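Local coordinates for aspartokinase 1, chloroplastic (Arabidopsis thaliana, PDB 2CDQ), which catalyses the ATP-dependent phosphorylation of L-aspartate to 4-phospho-L-aspartate, the first step in making lysine, threonine, methionine and isoleucine, at residues 101-110 / 150-161. Sequence-based numbering, arbitrary orientation.
Sequences HIRTVKELNI and LSTRIFAAYLNT
Ile154 enters as a knob into a hole formed by His101, Thr104, Val105 and Leu108, joining two nearly parallel helices of the amino acid kinase domain. The short segments 101-108 and 150-161 run 7° apart, their axes approaching to 10.7 Å at the closest point. Both branches of the knob are used: CG1 lies anti to the carbonyl carbon (chi1 -72°) and the chain is extended beyond it (chi2 166°), carrying Ile154 CD1 to the imidazole edge near its plane, 3.5 Å from His101 CD2, while Ile154 CG2 packs 3.7 Å from Leu108 CD1. Two CH-pi contacts flank it. Leu150 CD1 stands over the centre of the His101 ring, 3.8 Å from the centroid, and Leu108 CD2 lies over one face of Tyr158, displaced toward the rim. Past the helix end, a Schellman motif with positive phi at Asn109 brings the chain round, and Ile110 packs its CG2 3.6 Å from Ala157 CB. In the second shell, a hydrogen bond from His101 ND1 to Ile97 O helps fix the imidazole's rotation, Ile115 of helix 113-132 touches Ile154, and Ala41 of helix 41-53 touches Leu108. Two backbone hydrogen bonds close the Schellman turn, Ile110 N to Val105 O at 3.1 Å and Asn109 N to Lys106 O at 3.2 Å.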
loop_
_atom_site.group_PDB
_atom_site.type_symbol
_atom_site.label_atom_id
_atom_site.label_comp_id
_atom_site.label_asym_id
_atom_site.label_seq_id
_atom_site.Cartn_x
_atom_site.Cartn_y
_atom_site.Cartn_z
ATOM N N HIS A 101 -24.904 -35.681 -16.648
ATOM C CA HIS A 101 -24.930 -35.540 -18.094
ATOM C C HIS A 101 -25.736 -36.633 -18.791
ATOM O O HIS A 101 -26.457 -36.359 -19.760
ATOM C CB HIS A 101 -23.508 -35.420 -18.638
ATOM C CG HIS A 101 -22.844 -34.139 -18.252
ATOM N ND1 HIS A 101 -22.208 -33.967 -17.040
ATOM C CD2 HIS A 101 -22.760 -32.949 -18.891
ATOM C CE1 HIS A 101 -21.740 -32.735 -16.962
ATOM N NE2 HIS A 101 -22.063 -32.094 -18.072
ATOM N N ILE A 102 -25.629 -37.860 -18.285
ATOM C CA ILE A 102 -26.456 -38.971 -18.766
ATOM C C ILE A 102 -27.946 -38.665 -18.551
ATOM O O ILE A 102 -28.759 -38.858 -19.457
ATOM C CB ILE A 102 -26.043 -40.323 -18.116
ATOM C CG1 ILE A 102 -24.736 -40.831 -18.744
ATOM C CG2 ILE A 102 -27.152 -41.365 -18.260
ATOM C CD1 ILE A 102 -24.026 -41.920 -17.954
ATOM N N ARG A 103 -28.282 -38.158 -17.365
ATOM C CA ARG A 103 -29.664 -37.813 -17.014
ATOM C C ARG A 103 -30.204 -36.601 -17.794
ATOM O O ARG A 103 -31.379 -36.575 -18.161
ATOM C CB ARG A 103 -29.782 -37.575 -15.502
ATOM C CG ARG A 103 -31.209 -37.527 -14.966
ATOM C CD ARG A 103 -31.264 -37.606 -13.435
ATOM N NE ARG A 103 -30.325 -36.694 -12.782
ATOM C CZ ARG A 103 -30.505 -35.382 -12.645
ATOM N NH1 ARG A 103 -31.599 -34.797 -13.115
ATOM N NH2 ARG A 103 -29.582 -34.650 -12.035
ATOM N N THR A 104 -29.346 -35.610 -18.033
ATOM C CA THR A 104 -29.721 -34.412 -18.789
ATOM C C THR A 104 -30.069 -34.768 -20.236
ATOM O O THR A 104 -31.028 -34.246 -20.808
ATOM C CB THR A 104 -28.589 -33.356 -18.763
ATOM O OG1 THR A 104 -28.257 -33.048 -17.405
ATOM C CG2 THR A 104 -29.009 -32.068 -19.479
ATOM N N VAL A 105 -29.267 -35.656 -20.814
ATOM C CA VAL A 105 -29.519 -36.206 -22.139
ATOM C C VAL A 105 -30.878 -36.923 -22.172
ATOM O O VAL A 105 -31.670 -36.742 -23.108
ATOM C CB VAL A 105 -28.365 -37.156 -22.541
ATOM C CG1 VAL A 105 -28.796 -38.141 -23.617
ATOM C CG2 VAL A 105 -27.165 -36.350 -22.992
ATOM N N LYS A 106 -31.138 -37.719 -21.134
ATOM C CA LYS A 106 -32.386 -38.465 -20.992
ATOM C C LYS A 106 -33.581 -37.516 -21.068
ATOM O O LYS A 106 -34.496 -37.725 -21.859
ATOM C CB LYS A 106 -32.399 -39.228 -19.657
ATOM C CG LYS A 106 -33.330 -40.444 -19.599
ATOM C CD LYS A 106 -34.207 -40.448 -18.331
ATOM C CE LYS A 106 -33.405 -40.489 -17.017
ATOM N NZ LYS A 106 -34.192 -39.937 -15.859
ATOM N N GLU A 107 -33.547 -36.463 -20.257
ATOM C CA GLU A 107 -34.663 -35.534 -20.140
ATOM C C GLU A 107 -34.844 -34.641 -21.362
ATOM O O GLU A 107 -35.968 -34.329 -21.746
ATOM C CB GLU A 107 -34.523 -34.670 -18.890
ATOM C CG GLU A 107 -35.654 -33.677 -18.735
ATOM C CD GLU A 107 -35.581 -32.878 -17.456
ATOM O OE1 GLU A 107 -36.308 -31.861 -17.375
ATOM O OE2 GLU A 107 -34.806 -33.258 -16.543
ATOM N N LEU A 108 -33.744 -34.215 -21.965
ATOM C CA LEU A 108 -33.842 -33.354 -23.131
ATOM C C LEU A 108 -34.154 -34.179 -24.370
ATOM O O LEU A 108 -34.403 -33.630 -25.450
ATOM C CB LEU A 108 -32.573 -32.515 -23.308
ATOM C CG LEU A 108 -32.332 -31.428 -22.253
ATOM C CD1 LEU A 108 -31.101 -30.608 -22.604
ATOM C CD2 LEU A 108 -33.550 -30.518 -22.071
ATOM N N ASN A 109 -34.155 -35.501 -24.188
ATOM C CA ASN A 109 -34.505 -36.460 -25.234
ATOM C C ASN A 109 -33.573 -36.388 -26.456
ATOM O O ASN A 109 -34.027 -36.320 -27.607
ATOM C CB ASN A 109 -35.977 -36.307 -25.623
ATOM C CG ASN A 109 -36.502 -37.491 -26.396
ATOM O OD1 ASN A 109 -36.397 -38.639 -25.957
ATOM N ND2 ASN A 109 -37.080 -37.219 -27.558
ATOM N N ILE A 110 -32.269 -36.408 -26.181
ATOM C CA ILE A 110 -31.229 -36.360 -27.210
ATOM C C ILE A 110 -30.547 -37.719 -27.351
ATOM O O ILE A 110 -30.573 -38.535 -26.422
ATOM C CB ILE A 110 -30.162 -35.296 -26.862
ATOM C CG1 ILE A 110 -30.774 -33.899 -26.875
ATOM C CG2 ILE A 110 -28.973 -35.351 -27.827
ATOM C CD1 ILE A 110 -29.980 -32.921 -26.050
ATOM N N LEU A 150 -18.936 -30.841 -22.904
ATOM C CA LEU A 150 -20.185 -31.534 -22.652
ATOM C C LEU A 150 -21.338 -30.543 -22.725
ATOM O O LEU A 150 -22.280 -30.717 -23.502
ATOM C CB LEU A 150 -20.150 -32.199 -21.285
ATOM C CG LEU A 150 -19.308 -33.458 -21.157
ATOM C CD1 LEU A 150 -19.028 -33.722 -19.693
ATOM C CD2 LEU A 150 -20.001 -34.647 -21.787
ATOM N N SER A 151 -21.230 -29.489 -21.923
ATOM C CA SER A 151 -22.256 -28.466 -21.790
ATOM C C SER A 151 -22.802 -27.983 -23.132
ATOM O O SER A 151 -23.998 -28.107 -23.399
ATOM C CB SER A 151 -21.691 -27.293 -21.001
ATOM O OG SER A 151 -22.646 -26.260 -20.893
ATOM N N THR A 152 -21.922 -27.439 -23.970
ATOM C CA THR A 152 -22.317 -26.918 -25.279
ATOM C C THR A 152 -22.989 -27.962 -26.177
ATOM O O THR A 152 -23.998 -27.660 -26.818
ATOM C CB THR A 152 -21.131 -26.278 -26.037
ATOM O OG1 THR A 152 -19.969 -27.113 -25.927
ATOM C CG2 THR A 152 -20.829 -24.908 -25.468
ATOM N N ARG A 153 -22.434 -29.177 -26.208
ATOM C CA ARG A 153 -22.945 -30.262 -27.062
ATOM C C ARG A 153 -24.364 -30.714 -26.702
ATOM O O ARG A 153 -25.178 -30.987 -27.588
ATOM C CB ARG A 153 -21.987 -31.453 -27.073
ATOM C CG ARG A 153 -20.855 -31.298 -28.064
ATOM C CD ARG A 153 -19.831 -32.420 -27.953
ATOM N NE ARG A 153 -18.733 -32.230 -28.897
ATOM C CZ ARG A 153 -17.725 -31.378 -28.724
ATOM N NH1 ARG A 153 -17.647 -30.621 -27.637
ATOM N NH2 ARG A 153 -16.780 -31.280 -29.646
ATOM N N ILE A 154 -24.648 -30.795 -25.405
ATOM C CA ILE A 154 -25.994 -31.093 -24.934
ATOM C C ILE A 154 -26.951 -30.002 -25.413
ATOM O O ILE A 154 -27.964 -30.293 -26.055
ATOM C CB ILE A 154 -26.047 -31.251 -23.394
ATOM C CG1 ILE A 154 -25.381 -32.564 -22.981
ATOM C CG2 ILE A 154 -27.475 -31.222 -22.899
ATOM C CD1 ILE A 154 -25.075 -32.690 -21.503
ATOM N N PHE A 155 -26.607 -28.747 -25.135
ATOM C CA PHE A 155 -27.491 -27.638 -25.469
ATOM C C PHE A 155 -27.716 -27.503 -26.977
ATOM O O PHE A 155 -28.850 -27.293 -27.421
ATOM C CB PHE A 155 -26.982 -26.327 -24.869
ATOM C CG PHE A 155 -28.016 -25.243 -24.824
ATOM C CD1 PHE A 155 -29.068 -25.303 -23.911
ATOM C CD2 PHE A 155 -27.943 -24.160 -25.689
ATOM C CE1 PHE A 155 -30.035 -24.299 -23.866
ATOM C CE2 PHE A 155 -28.903 -23.147 -25.649
ATOM C CZ PHE A 155 -29.951 -23.218 -24.737
ATOM N N ALA A 156 -26.643 -27.642 -27.756
ATOM C CA ALA A 156 -26.730 -27.531 -29.210
ATOM C C ALA A 156 -27.671 -28.589 -29.783
ATOM O O ALA A 156 -28.575 -28.269 -30.564
ATOM C CB ALA A 156 -25.352 -27.640 -29.844
ATOM N N ALA A 157 -27.458 -29.840 -29.373
ATOM C CA ALA A 157 -28.310 -30.953 -29.777
ATOM C C ALA A 157 -29.764 -30.697 -29.402
ATOM O O ALA A 157 -30.662 -30.947 -30.206
ATOM C CB ALA A 157 -27.817 -32.250 -29.168
ATOM N N TYR A 158 -29.989 -30.175 -28.195
ATOM C CA TYR A 158 -31.348 -29.881 -27.715
ATOM C C TYR A 158 -32.068 -28.824 -28.554
ATOM O O TYR A 158 -33.241 -29.000 -28.891
ATOM C CB TYR A 158 -31.352 -29.495 -26.229
ATOM C CG TYR A 158 -32.695 -29.014 -25.726
ATOM C CD1 TYR A 158 -33.784 -29.886 -25.628
ATOM C CD2 TYR A 158 -32.882 -27.682 -25.354
ATOM C CE1 TYR A 158 -35.035 -29.439 -25.173
ATOM C CE2 TYR A 158 -34.120 -27.226 -24.894
ATOM C CZ TYR A 158 -35.191 -28.109 -24.807
ATOM O OH TYR A 158 -36.409 -27.652 -24.354
ATOM N N LEU A 159 -31.377 -27.735 -28.890
ATOM C CA LEU A 159 -31.956 -26.712 -29.763
ATOM C C LEU A 159 -32.458 -27.295 -31.101
ATOM O O LEU A 159 -33.575 -26.992 -31.539
ATOM C CB LEU A 159 -30.972 -25.557 -29.994
ATOM C CG LEU A 159 -30.795 -24.522 -28.873
ATOM C CD1 LEU A 159 -29.754 -23.478 -29.269
ATOM C CD2 LEU A 159 -32.117 -23.842 -28.491
ATOM N N ASN A 160 -31.636 -28.145 -31.723
ATOM C CA ASN A 160 -31.983 -28.827 -32.976
ATOM C C ASN A 160 -33.169 -29.792 -32.822
ATOM O O ASN A 160 -33.910 -30.051 -33.777
ATOM C CB ASN A 160 -30.762 -29.568 -33.538
ATOM C CG ASN A 160 -29.602 -28.631 -33.865
ATOM O OD1 ASN A 160 -29.688 -27.793 -34.771
ATOM N ND2 ASN A 160 -28.506 -28.779 -33.131
ATOM N N THR A 161 -33.330 -30.315 -31.608
ATOM C CA THR A 161 -34.463 -31.153 -31.247
ATOM C C THR A 161 -35.772 -30.369 -31.371
ATOM O O THR A 161 -36.771 -30.896 -31.859
ATOM C CB THR A 161 -34.262 -31.728 -29.810
ATOM O OG1 THR A 161 -33.359 -32.840 -29.874
ATOM C CG2 THR A 161 -35.577 -32.173 -29.143
#